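Local coordinates for protein Mypaa.01249.c (Mycobacterium paratuberculosis, PDB 3RD5) that has no characterised activity of its own but is a member of the short-chain dehydrogenase/reductase family, and so probably acts as an oxidoreductase, at residues R48-G53 against V64-L69; V137-H142 against L163-S168; T131-T136 against P189-A194. All blocks are in the same frame, centred on the assembly; numbering follows the deposited sequence. Where two conformers were deposited one is given.

Contact 1 (R48-G53 against V64-L69); sequences RDTRKG and VEVREL
The methyl of Thr50 lies over the end of strand 63-68: its CG2 sits 3.5 Å from Glu68 CA and 3.7 Å from Glu68 CB. Chi1 of 61° places OG1 between the backbone N and the carbonyl carbon and turns CG2 in toward the strand. Further along, Val66 meets the start of helix 50-57 with both branches. Its CG1, anti to the backbone N, comes up beside Thr50 CB at 3.9 Å, while CG2 rests 3.6 Å from Gly53 C, packing on bare backbone. Glu54 and Ala57 of the same helix also touch Val66.

The pieces belong to the beta-alpha-beta unit of strand 42-47, helix 50-57 and strand 63-68 in the Rossmann fold, and 63-68 is the outermost strand on this side of the sheet. The turn after the second strand, where Arg48 and Asp49 lie, is where relatives usually read the adenosine end of the cofactor.

No direct hydrogen bond joins the two segments; water makes the polar link. One water donates to Arg48 O and to Glu68 OE2, and a second donates to Glu68 OE1 at 2.7 Å and bonds Thr50 OG1, tying one oxygen to the loop and the other to the first helical turn. Arg48 and Glu68 each have two conformers, so these bridges, like the salt bridge of Arg48 with Asp70, may not be permanent.

Within the segments, Asp49 is the N-cap: its OD1 accepts a hydrogen bond from Lys52 N at 3.1 Å, nearly straight (175°) and from above the carboxylate plane. On the strand, Arg67 grips Glu65 side-on, NE to OE2 and NH2 to OE1, each 3.0 Å, and its side chain touches Phe80 of helix 74-82.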
ATOM      1  N   ARG A  48      14.147   2.195  -0.929  1.00 18.15           N
ATOM      2  CA  ARG A  48      15.360   1.393  -1.076  0.50 20.32           C
ATOM      3  C   ARG A  48      16.556   2.277  -1.374  1.00 21.25           C
ATOM      4  O   ARG A  48      17.643   2.111  -0.783  1.00 23.66           O
ATOM      5  CB  ARG A  48      15.178   0.374  -2.208  0.50 21.35           C
ATOM      6  CG  ARG A  48      16.298  -0.677  -2.369  0.50 25.93           C
ATOM      7  CD  ARG A  48      16.089  -1.497  -3.660  0.50 30.51           C
ATOM      8  NE  ARG A  48      16.757  -2.804  -3.672  0.50 34.75           N
ATOM      9  CZ  ARG A  48      16.141  -3.985  -3.564  0.50 35.62           C
ATOM     10  NH1 ARG A  48      14.824  -4.066  -3.415  0.50 33.66           N
ATOM     11  NH2 ARG A  48      16.855  -5.102  -3.592  0.50 37.57           N
ATOM     12  N   ASP A  49      16.376   3.209  -2.310  1.00 21.01           N
ATOM     13  CA  ASP A  49      17.462   4.073  -2.802  1.00 22.54           C
ATOM     14  C   ASP A  49      17.301   5.436  -2.153  1.00 22.33           C
ATOM     15  O   ASP A  49      16.579   6.333  -2.647  1.00 22.67           O
ATOM     16  CB  ASP A  49      17.440   4.189  -4.337  1.00 23.85           C
ATOM     17  CG  ASP A  49      18.595   5.016  -4.902  1.00 26.90           C
ATOM     18  OD1 ASP A  49      19.264   5.792  -4.165  1.00 27.01           O
ATOM     19  OD2 ASP A  49      18.855   4.876  -6.134  1.00 31.73           O
ATOM     20  N   THR A  50      17.952   5.579  -1.015  1.00 22.20           N
ATOM     21  CA  THR A  50      17.841   6.805  -0.222  1.00 21.98           C
ATOM     22  C   THR A  50      18.570   7.999  -0.829  1.00 23.60           C
ATOM     23  O   THR A  50      18.185   9.142  -0.585  1.00 23.11           O
ATOM     24  CB  THR A  50      18.297   6.600   1.229  1.00 22.14           C
ATOM     25  OG1 THR A  50      19.679   6.199   1.236  1.00 26.05           O
ATOM     26  CG2 THR A  50      17.440   5.565   1.976  1.00 22.89           C
ATOM     27  N   ARG A  51      19.595   7.771  -1.636  1.00 24.66           N
ATOM     28  CA  ARG A  51      20.278   8.876  -2.295  1.00 26.35           C
ATOM     29  C   ARG A  51      19.306   9.565  -3.258  1.00 26.17           C
ATOM     30  O   ARG A  51      19.179  10.804  -3.258  1.00 25.50           O
ATOM     31  CB  ARG A  51      21.540   8.373  -3.013  1.00 29.09           C
ATOM     32  N   LYS A  52      18.629   8.778  -4.086  1.00 25.67           N
ATOM     33  CA  LYS A  52      17.646   9.312  -5.021  1.00 26.03           C
ATOM     34  C   LYS A  52      16.489   9.953  -4.240  1.00 24.59           C
ATOM     35  O   LYS A  52      16.025  11.038  -4.594  1.00 24.78           O
ATOM     36  CB  LYS A  52      17.103   8.183  -5.892  1.00 27.67           C
ATOM     37  CG  LYS A  52      16.168   8.587  -7.007  1.00 32.23           C
ATOM     38  CD  LYS A  52      15.794   7.349  -7.854  1.00 38.85           C
ATOM     39  CE  LYS A  52      14.704   7.642  -8.886  1.00 42.48           C
ATOM     40  NZ  LYS A  52      14.087   6.366  -9.419  1.00 45.35           N
ATOM     41  N   GLY A  53      16.030   9.270  -3.201  1.00 21.54           N
ATOM     42  CA  GLY A  53      14.929   9.804  -2.391  1.00 20.87           C
ATOM     43  C   GLY A  53      15.240  11.168  -1.786  1.00 20.85           C
ATOM     44  O   GLY A  53      14.421  12.101  -1.844  1.00 20.55           O
ATOM     45  N   VAL A  64       9.478  16.353   4.367  1.00 16.68           N
ATOM     46  CA  VAL A  64       9.565  14.977   3.842  1.00 17.09           C
ATOM     47  C   VAL A  64      10.952  14.446   4.186  1.00 17.25           C
ATOM     48  O   VAL A  64      11.958  14.911   3.626  1.00 18.18           O
ATOM     49  CB  VAL A  64       9.337  14.904   2.323  1.00 15.87           C
ATOM     50  CG1 VAL A  64       9.368  13.452   1.862  1.00 18.13           C
ATOM     51  CG2 VAL A  64       8.009  15.549   1.925  1.00 18.52           C
ATOM     52  N   GLU A  65      10.997  13.507   5.137  1.00 16.67           N
ATOM     53  CA  GLU A  65      12.213  12.819   5.566  1.00 17.33           C
ATOM     54  C   GLU A  65      12.359  11.521   4.805  1.00 18.41           C
ATOM     55  O   GLU A  65      11.380  10.863   4.579  1.00 19.12           O
ATOM     56  CB  GLU A  65      12.194  12.509   7.082  1.00 17.58           C
ATOM     57  CG  GLU A  65      13.468  11.803   7.580  1.00 22.45           C
ATOM     58  CD  GLU A  65      13.391  11.248   8.991  1.00 24.51           C
ATOM     59  OE1 GLU A  65      12.364  11.432   9.687  1.00 25.29           O
ATOM     60  OE2 GLU A  65      14.411  10.627   9.399  1.00 25.16           O
ATOM     61  N   VAL A  66      13.577  11.163   4.429  1.00 18.39           N
ATOM     62  CA  VAL A  66      13.847   9.894   3.747  1.00 18.71           C
ATOM     63  C   VAL A  66      14.572   8.923   4.687  1.00 18.31           C
ATOM     64  O   VAL A  66      15.589   9.276   5.319  1.00 19.80           O
ATOM     65  CB  VAL A  66      14.684  10.167   2.513  1.00 19.82           C
ATOM     66  CG1 VAL A  66      15.151   8.882   1.855  1.00 21.17           C
ATOM     67  CG2 VAL A  66      13.858  10.982   1.522  1.00 22.36           C
ATOM     68  N   ARG A  67      14.044   7.694   4.760  1.00 17.33           N
ATOM     69  CA  ARG A  67      14.670   6.601   5.529  1.00 17.32           C
ATOM     70  C   ARG A  67      14.759   5.368   4.649  1.00 17.38           C
ATOM     71  O   ARG A  67      13.960   5.174   3.727  1.00 16.95           O
ATOM     72  CB  ARG A  67      13.877   6.271   6.786  1.00 17.59           C
ATOM     73  CG  ARG A  67      13.756   7.395   7.780  1.00 18.00           C
ATOM     74  CD  ARG A  67      13.154   6.944   9.074  1.00 19.22           C
ATOM     75  NE  ARG A  67      12.858   8.107   9.918  1.00 19.60           N
ATOM     76  CZ  ARG A  67      12.139   8.072  11.033  1.00 20.64           C
ATOM     77  NH1 ARG A  67      11.695   6.933  11.527  1.00 20.37           N
ATOM     78  NH2 ARG A  67      11.860   9.211  11.655  1.00 21.92           N
ATOM     79  N   GLU A  68      15.707   4.504   4.971  1.00 19.03           N
ATOM     80  CA  GLU A  68      15.934   3.278   4.207  0.50 18.43           C
ATOM     81  C   GLU A  68      14.956   2.186   4.570  1.00 18.24           C
ATOM     82  O   GLU A  68      14.743   1.886   5.755  1.00 19.50           O
ATOM     83  CB  GLU A  68      17.352   2.745   4.446  0.50 19.91           C
ATOM     84  CG  GLU A  68      17.812   1.772   3.385  0.50 18.06           C
ATOM     85  CD  GLU A  68      19.167   1.185   3.670  0.50 26.43           C
ATOM     86  OE1 GLU A  68      20.026   1.896   4.228  0.50 31.67           O
ATOM     87  OE2 GLU A  68      19.364  -0.004   3.325  0.50 31.11           O
ATOM     88  N   LEU A  69      14.376   1.595   3.532  1.00 17.78           N
ATOM     89  CA  LEU A  69      13.502   0.433   3.651  1.00 16.87           C
ATOM     90  C   LEU A  69      13.659  -0.377   2.376  1.00 17.15           C
ATOM     91  O   LEU A  69      13.407   0.143   1.275  1.00 18.05           O
ATOM     92  CB  LEU A  69      12.048   0.835   3.841  1.00 17.06           C
ATOM     93  CG  LEU A  69      10.987  -0.265   3.700  1.00 16.80           C
ATOM     94  CD1 LEU A  69      11.218  -1.284   4.823  1.00 18.50           C
ATOM     95  CD2 LEU A  69       9.581   0.335   3.735  1.00 18.09           C
TER
HETATM   96  O   HOH W   1      18.266  -0.279   0.472  1.00 37.15           O
HETATM   97  O   HOH W   2      20.604   4.254   3.112  1.00 44.06           O

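Contact 2 (V137-H142 against L163-S168); sequences VSSMAH and LAYSQS
Tyr165 meets the methyl of Ala141 obliquely, CD2 3.5 Å from Ala141 CB. Its CG is anti to the backbone N (chi1 -170°), which carries the ring off helix 161-185 toward the loop after strand 133-137, until the phenol oxygen OH stands 3.8 Å from Ser139 CB. Ser139 OG lies 3.8 Å from Tyr165 CE2.

The single hydrogen bond across the contact comes from the next residue, Ser166: its OG donates to Ala141 O at 2.7 Å, tilted from the carbonyl plane, and also has Trp162 O as a partner, so two carbonyls compete for that hydroxyl.

The loop is held in shape from within. Ser139 OG accepts from Ala141 N at 2.9 Å, an ST turn, and pairs with His201 O. Ser139 O takes two donors from opposite faces of its plane, His142 N and His142 ND1, the latter at 3.0 Å and within the imidazole plane.

Tyr165 and Lys169 match the Tyr-x-x-x-Lys motif of short-chain dehydrogenases, and Ser139 probably corresponds to their active-site serine. The contact therefore probably fixes serine and tyrosine side by side. With Tyr165 OH and Ser139 OG 4.0 Å apart, too far for a direct bond, a substrate oxygen could bridge them, as in relatives.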
ATOM      1  N   VAL A 137      -2.346   0.591  -1.495  1.00 11.31           N
ATOM      2  CA  VAL A 137      -2.591   0.917  -2.892  1.00 11.23           C
ATOM      3  C   VAL A 137      -2.663  -0.384  -3.698  1.00 12.25           C
ATOM      4  O   VAL A 137      -1.717  -1.183  -3.670  1.00 13.38           O
ATOM      5  CB  VAL A 137      -1.567   1.935  -3.445  1.00 11.87           C
ATOM      6  CG1 VAL A 137      -1.984   2.371  -4.863  1.00 13.38           C
ATOM      7  CG2 VAL A 137      -1.470   3.181  -2.507  1.00 13.51           C
ATOM      8  N   SER A 138      -3.770  -0.582  -4.426  1.00 12.06           N
ATOM      9  CA  SER A 138      -3.982  -1.711  -5.315  1.00 12.21           C
ATOM     10  C   SER A 138      -4.069  -1.253  -6.777  1.00 11.76           C
ATOM     11  O   SER A 138      -3.426  -0.270  -7.164  1.00 12.16           O
ATOM     12  CB  SER A 138      -5.192  -2.481  -4.807  1.00 12.56           C
ATOM     13  OG  SER A 138      -5.443  -3.676  -5.567  1.00 12.50           O
ATOM     14  N   SER A 139      -4.808  -1.970  -7.615  1.00 12.23           N
ATOM     15  CA  SER A 139      -4.866  -1.713  -9.032  1.00 12.10           C
ATOM     16  C   SER A 139      -6.080  -2.372  -9.649  1.00 12.84           C
ATOM     17  O   SER A 139      -6.533  -3.419  -9.143  1.00 12.87           O
ATOM     18  CB  SER A 139      -3.626  -2.332  -9.689  1.00 13.06           C
ATOM     19  OG  SER A 139      -3.673  -2.313 -11.116  1.00 13.61           O
ATOM     20  N   MET A 140      -6.553  -1.854 -10.780  1.00 13.16           N
ATOM     21  CA  MET A 140      -7.503  -2.570 -11.637  1.00 14.06           C
ATOM     22  C   MET A 140      -7.004  -3.957 -12.031  1.00 14.14           C
ATOM     23  O   MET A 140      -7.815  -4.855 -12.337  1.00 14.48           O
ATOM     24  CB  MET A 140      -7.802  -1.756 -12.898  1.00 16.54           C
ATOM     25  CG  MET A 140      -8.633  -0.537 -12.692  1.00 19.26           C
ATOM     26  SD  MET A 140     -10.293  -0.780 -12.179  1.00 20.96           S
ATOM     27  CE  MET A 140     -10.954  -1.451 -13.699  1.00 22.93           C
ATOM     28  N   ALA A 141      -5.697  -4.155 -12.049  1.00 14.05           N
ATOM     29  CA  ALA A 141      -5.127  -5.458 -12.341  1.00 13.11           C
ATOM     30  C   ALA A 141      -5.517  -6.524 -11.352  1.00 13.67           C
ATOM     31  O   ALA A 141      -5.328  -7.715 -11.632  1.00 13.82           O
ATOM     32  CB  ALA A 141      -3.585  -5.378 -12.454  1.00 14.54           C
ATOM     33  N   HIS A 142      -6.119  -6.165 -10.218  1.00 12.79           N
ATOM     34  CA  HIS A 142      -6.603  -7.201  -9.295  1.00 13.51           C
ATOM     35  C   HIS A 142      -7.695  -8.080  -9.890  1.00 13.45           C
ATOM     36  O   HIS A 142      -7.839  -9.225  -9.452  1.00 14.19           O
ATOM     37  CB  HIS A 142      -7.088  -6.616  -7.953  1.00 13.40           C
ATOM     38  CG  HIS A 142      -8.533  -6.175  -7.927  1.00 13.19           C
ATOM     39  ND1 HIS A 142      -8.943  -4.885  -8.222  1.00 12.79           N
ATOM     40  CD2 HIS A 142      -9.660  -6.860  -7.599  1.00 13.54           C
ATOM     41  CE1 HIS A 142     -10.254  -4.801  -8.051  1.00 12.63           C
ATOM     42  NE2 HIS A 142     -10.719  -5.990  -7.692  1.00 13.02           N
ATOM     43  N   LEU A 163      -0.016 -11.755 -14.509  1.00 13.37           N
ATOM     44  CA  LEU A 163      -0.827 -12.463 -13.512  1.00 13.26           C
ATOM     45  C   LEU A 163      -0.153 -12.501 -12.123  1.00 12.21           C
ATOM     46  O   LEU A 163      -0.832 -12.561 -11.096  1.00 13.65           O
ATOM     47  CB  LEU A 163      -1.313 -13.850 -13.982  1.00 14.24           C
ATOM     48  CG  LEU A 163      -2.373 -13.840 -15.077  1.00 16.63           C
ATOM     49  CD1 LEU A 163      -2.581 -15.291 -15.611  1.00 22.20           C
ATOM     50  CD2 LEU A 163      -3.701 -13.255 -14.577  1.00 20.50           C
ATOM     51  N   ALA A 164       1.171 -12.431 -12.085  1.00 12.93           N
ATOM     52  CA  ALA A 164       1.884 -12.278 -10.807  1.00 12.27           C
ATOM     53  C   ALA A 164       1.619 -10.895 -10.197  1.00 12.00           C
ATOM     54  O   ALA A 164       1.402 -10.773  -8.975  1.00 12.35           O
ATOM     55  CB  ALA A 164       3.402 -12.564 -10.973  1.00 13.64           C
ATOM     56  N   TYR A 165       1.604  -9.850 -11.029  1.00 12.09           N
ATOM     57  CA  TYR A 165       1.122  -8.529 -10.588  1.00 11.49           C
ATOM     58  C   TYR A 165      -0.298  -8.640 -10.021  1.00 11.60           C
ATOM     59  O   TYR A 165      -0.587  -8.188  -8.909  1.00 12.09           O
ATOM     60  CB  TYR A 165       1.182  -7.500 -11.711  1.00 11.60           C
ATOM     61  CG  TYR A 165       0.933  -6.074 -11.231  1.00 11.81           C
ATOM     62  CD1 TYR A 165       1.721  -5.496 -10.229  1.00 12.09           C
ATOM     63  CD2 TYR A 165      -0.116  -5.335 -11.729  1.00 12.91           C
ATOM     64  CE1 TYR A 165       1.485  -4.212  -9.782  1.00 12.30           C
ATOM     65  CE2 TYR A 165      -0.356  -4.067 -11.293  1.00 13.07           C
ATOM     66  CZ  TYR A 165       0.451  -3.501 -10.331  1.00 13.22           C
ATOM     67  OH  TYR A 165       0.153  -2.209  -9.874  1.00 14.38           O
ATOM     68  N   SER A 166      -1.184  -9.232 -10.789  1.00 11.89           N
ATOM     69  CA  SER A 166      -2.582  -9.343 -10.405  1.00 11.98           C
ATOM     70  C   SER A 166      -2.769 -10.098  -9.105  1.00 11.89           C
ATOM     71  O   SER A 166      -3.598  -9.713  -8.248  1.00 12.00           O
ATOM     72  CB  SER A 166      -3.392 -10.013 -11.510  1.00 12.70           C
ATOM     73  OG  SER A 166      -3.423  -9.234 -12.707  1.00 13.96           O
ATOM     74  N   GLN A 167      -1.997 -11.181  -8.880  1.00 11.72           N
ATOM     75  CA  GLN A 167      -2.105 -11.894  -7.617  1.00 12.26           C
ATOM     76  C   GLN A 167      -1.777 -10.952  -6.463  1.00 10.74           C
ATOM     77  O   GLN A 167      -2.447 -10.960  -5.425  1.00 12.14           O
ATOM     78  CB  GLN A 167      -1.190 -13.152  -7.559  1.00 12.92           C
ATOM     79  CG  GLN A 167      -1.410 -13.966  -6.293  1.00 13.05           C
ATOM     80  CD  GLN A 167      -0.460 -15.154  -6.103  1.00 13.52           C
ATOM     81  OE1 GLN A 167      -0.933 -16.278  -5.848  1.00 14.52           O
ATOM     82  NE2 GLN A 167       0.845 -14.893  -6.060  1.00 12.80           N
ATOM     83  N   SER A 168      -0.713 -10.167  -6.632  1.00 10.76           N
ATOM     84  CA  SER A 168      -0.281  -9.254  -5.575  1.00 10.90           C
ATOM     85  C   SER A 168      -1.286  -8.141  -5.285  1.00 10.58           C
ATOM     86  O   SER A 168      -1.467  -7.743  -4.137  1.00 11.46           O
ATOM     87  CB  SER A 168       1.126  -8.687  -5.868  1.00 12.33           C
ATOM     88  OG  SER A 168       1.130  -7.636  -6.810  1.00 12.78           O
TER

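Contact 3 (T131-T136 against P189-A194); sequences TDRVVT and PLRALA
Strands 133-136 and 191-194 run parallel, their directions 19° apart, in a register pairing Arg133 with Arg191 through to Thr136 with Ala194, and the backbone bonds alternate between them: Arg191 N to Asp132 O, Val134 N to Arg191 O, Leu193 N to Val134 O at 2.8 Å, and Thr136 N to Leu193 O. These are central strands of the Rossmann sheet, joined by helix 161-185 in a beta-alpha-beta crossover. That helix covers the face carrying Thr136, Ala192 and Ala194.

On the face of Arg133, Val135, Arg191 and Leu193, the two arginines lie side by side. Arg133 NH2 stands over one face of the Arg191 guanidinium, offset toward its rim and 3.4 Å from Arg191 NH2, with the planes 59° apart. Carboxylates probably ease this meeting of like charges: Arg133 NE donates to Asp132 OD1 at 2.9 Å, almost in the guanidinium plane, while Asp132 OD2 makes a salt bridge with Arg17, and Arg191 NH1 pairs with Asp242 and with Leu243 O. Arg133 NH1 bonds Ala238 O and Gln241 O, and Leu193 CD1 comes within 3.6 Å of that NH1, the leucine crossing the arginine.

One water accepts from Arg191 NE at 2.9 Å and sits close to Asp132 O and Pro189 O. A second donates to Leu193 O and bonds Thr136 OG1.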
ATOM      1  N   THR A 131      -2.120   5.523  14.940  1.00 17.47           N
ATOM      2  CA  THR A 131      -3.296   6.159  15.555  1.00 17.67           C
ATOM      3  C   THR A 131      -4.574   6.305  14.712  1.00 17.93           C
ATOM      4  O   THR A 131      -5.674   6.454  15.295  1.00 19.39           O
ATOM      5  CB  THR A 131      -2.980   7.561  16.084  1.00 18.70           C
ATOM      6  OG1 THR A 131      -2.789   8.459  14.984  1.00 20.23           O
ATOM      7  CG2 THR A 131      -1.750   7.545  16.991  1.00 19.96           C
ATOM      8  N   ASP A 132      -4.464   6.285  13.383  1.00 15.81           N
ATOM      9  CA  ASP A 132      -5.636   6.521  12.528  1.00 15.83           C
ATOM     10  C   ASP A 132      -5.895   5.411  11.538  1.00 14.18           C
ATOM     11  O   ASP A 132      -6.899   4.702  11.657  1.00 15.40           O
ATOM     12  CB  ASP A 132      -5.483   7.890  11.836  1.00 16.03           C
ATOM     13  CG  ASP A 132      -6.583   8.215  10.848  1.00 17.82           C
ATOM     14  OD1 ASP A 132      -7.526   7.429  10.604  1.00 18.56           O
ATOM     15  OD2 ASP A 132      -6.518   9.347  10.291  1.00 21.19           O
ATOM     16  N   ARG A 133      -5.026   5.225  10.526  1.00 13.99           N
ATOM     17  CA  ARG A 133      -5.383   4.338   9.441  1.00 13.39           C
ATOM     18  C   ARG A 133      -4.209   3.813   8.645  1.00 13.68           C
ATOM     19  O   ARG A 133      -3.106   4.427   8.630  1.00 13.51           O
ATOM     20  CB  ARG A 133      -6.381   5.012   8.477  1.00 14.61           C
ATOM     21  CG  ARG A 133      -5.802   6.195   7.729  1.00 14.74           C
ATOM     22  CD  ARG A 133      -6.808   6.975   6.901  1.00 14.97           C
ATOM     23  NE  ARG A 133      -7.868   7.573   7.731  1.00 14.83           N
ATOM     24  CZ  ARG A 133      -8.876   8.300   7.254  1.00 15.13           C
ATOM     25  NH1 ARG A 133      -9.058   8.438   5.960  1.00 15.23           N
ATOM     26  NH2 ARG A 133      -9.763   8.809   8.115  1.00 16.70           N
ATOM     27  N   VAL A 134      -4.464   2.687   7.966  1.00 13.01           N
ATOM     28  CA  VAL A 134      -3.592   2.089   6.951  1.00 12.22           C
ATOM     29  C   VAL A 134      -4.296   2.230   5.614  1.00 13.11           C
ATOM     30  O   VAL A 134      -5.452   1.847   5.485  1.00 13.78           O
ATOM     31  CB  VAL A 134      -3.348   0.606   7.249  1.00 13.19           C
ATOM     32  CG1 VAL A 134      -2.446  -0.013   6.174  1.00 14.27           C
ATOM     33  CG2 VAL A 134      -2.750   0.396   8.683  1.00 14.34           C
ATOM     34  N   VAL A 135      -3.602   2.754   4.613  1.00 11.89           N
ATOM     35  CA  VAL A 135      -4.096   2.837   3.224  1.00 11.93           C
ATOM     36  C   VAL A 135      -3.179   1.980   2.383  1.00 12.05           C
ATOM     37  O   VAL A 135      -1.967   2.270   2.312  1.00 12.62           O
ATOM     38  CB  VAL A 135      -4.077   4.276   2.683  1.00 11.74           C
ATOM     39  CG1 VAL A 135      -4.571   4.319   1.236  1.00 13.61           C
ATOM     40  CG2 VAL A 135      -4.952   5.192   3.563  1.00 14.49           C
ATOM     41  N   THR A 136      -3.742   0.968   1.693  1.00 11.13           N
ATOM     42  CA  THR A 136      -2.938   0.106   0.794  1.00 11.34           C
ATOM     43  C   THR A 136      -3.328   0.373  -0.637  1.00 11.26           C
ATOM     44  O   THR A 136      -4.534   0.367  -0.948  1.00 12.65           O
ATOM     45  CB  THR A 136      -3.130  -1.368   1.206  1.00 11.70           C
ATOM     46  OG1 THR A 136      -2.705  -1.539   2.574  1.00 12.22           O
ATOM     47  CG2 THR A 136      -2.263  -2.293   0.334  1.00 13.64           C
ATOM     48  N   PRO A 189      -9.855   1.630  17.123  1.00 20.75           N
ATOM     49  CA  PRO A 189     -10.421   2.717  16.310  1.00 20.67           C
ATOM     50  C   PRO A 189      -9.744   2.861  14.937  1.00 19.53           C
ATOM     51  O   PRO A 189     -10.178   3.679  14.125  1.00 20.41           O
ATOM     52  CB  PRO A 189     -10.180   3.945  17.166  1.00 22.73           C
ATOM     53  CG  PRO A 189      -8.908   3.656  17.853  1.00 22.35           C
ATOM     54  CD  PRO A 189      -8.919   2.155  18.139  1.00 21.14           C
ATOM     55  N   LEU A 190      -8.720   2.070  14.689  1.00 17.75           N
ATOM     56  CA  LEU A 190      -8.012   2.148  13.404  1.00 16.48           C
ATOM     57  C   LEU A 190      -8.872   1.633  12.282  1.00 16.01           C
ATOM     58  O   LEU A 190      -9.684   0.712  12.465  1.00 16.89           O
ATOM     59  CB  LEU A 190      -6.698   1.363  13.428  1.00 16.85           C
ATOM     60  CG  LEU A 190      -5.643   1.786  14.448  1.00 18.88           C
ATOM     61  CD1 LEU A 190      -4.455   0.791  14.419  1.00 21.56           C
ATOM     62  CD2 LEU A 190      -5.171   3.213  14.202  1.00 21.36           C
ATOM     63  N   ARG A 191      -8.661   2.202  11.102  1.00 14.65           N
ATOM     64  CA  ARG A 191      -9.319   1.737   9.855  1.00 14.71           C
ATOM     65  C   ARG A 191      -8.267   1.273   8.864  1.00 14.53           C
ATOM     66  O   ARG A 191      -7.163   1.828   8.784  1.00 15.11           O
ATOM     67  CB  ARG A 191     -10.168   2.827   9.205  1.00 16.33           C
ATOM     68  CG  ARG A 191     -11.437   3.038   9.904  1.00 19.25           C
ATOM     69  CD  ARG A 191     -12.132   4.298   9.399  1.00 21.00           C
ATOM     70  NE  ARG A 191     -11.565   5.484  10.045  1.00 19.07           N
ATOM     71  CZ  ARG A 191     -12.083   6.696   9.948  1.00 21.29           C
ATOM     72  NH1 ARG A 191     -13.073   6.934   9.098  1.00 21.51           N
ATOM     73  NH2 ARG A 191     -11.581   7.673  10.697  1.00 24.12           N
ATOM     74  N   ALA A 192      -8.636   0.276   8.075  1.00 12.87           N
ATOM     75  CA  ALA A 192      -7.879  -0.180   6.905  1.00 12.48           C
ATOM     76  C   ALA A 192      -8.656   0.145   5.654  1.00 12.68           C
ATOM     77  O   ALA A 192      -9.804  -0.257   5.505  1.00 13.50           O
ATOM     78  CB  ALA A 192      -7.622  -1.718   7.006  1.00 14.00           C
ATOM     79  N   LEU A 193      -8.018   0.879   4.741  1.00 12.58           N
ATOM     80  CA  LEU A 193      -8.636   1.361   3.500  1.00 12.47           C
ATOM     81  C   LEU A 193      -7.739   1.024   2.351  1.00 12.24           C
ATOM     82  O   LEU A 193      -6.553   0.730   2.514  1.00 12.40           O
ATOM     83  CB  LEU A 193      -8.821   2.901   3.562  1.00 13.10           C
ATOM     84  CG  LEU A 193      -9.513   3.448   4.807  1.00 14.77           C
ATOM     85  CD1 LEU A 193      -9.487   4.997   4.846  1.00 18.08           C
ATOM     86  CD2 LEU A 193     -10.946   2.964   4.861  1.00 16.53           C
ATOM     87  N   ALA A 194      -8.279   1.072   1.143  1.00 12.04           N
ATOM     88  CA  ALA A 194      -7.488   0.866  -0.062  1.00 12.44           C
ATOM     89  C   ALA A 194      -7.815   1.926  -1.097  1.00 11.45           C
ATOM     90  O   ALA A 194      -8.855   2.576  -1.039  1.00 12.41           O
ATOM     91  CB  ALA A 194      -7.730  -0.576  -0.639  1.00 13.00           C
TER
HETATM   92  O   HOH W   3      -9.568   5.580  12.109  1.00 18.78           O
HETATM   93  O   HOH W   4      -5.150  -1.423   3.867  1.00 13.26           O

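Overall arrangement
Contacts 1 and 3 both reach the one large sheet: contact 1 at its edge strand 63-68, contact 3 between inner strands, their centres about 23 Å apart. Contact 2 takes up the chain exactly where strand segment 131-136 of contact 3 ends, and the helix it uses, 161-185, then leads back to strand 191-195; the centres are about 20 Å apart, on opposite sides of the chain's centre. Contact 2 probably contributes the serine and tyrosine of the active site. Contact 1 lies about 25 Å from it, centre to centre, and its Asp49 and Lys52 bond Asn25, in the loop after strand 18-22 where relatives bind the dinucleotide cofactor.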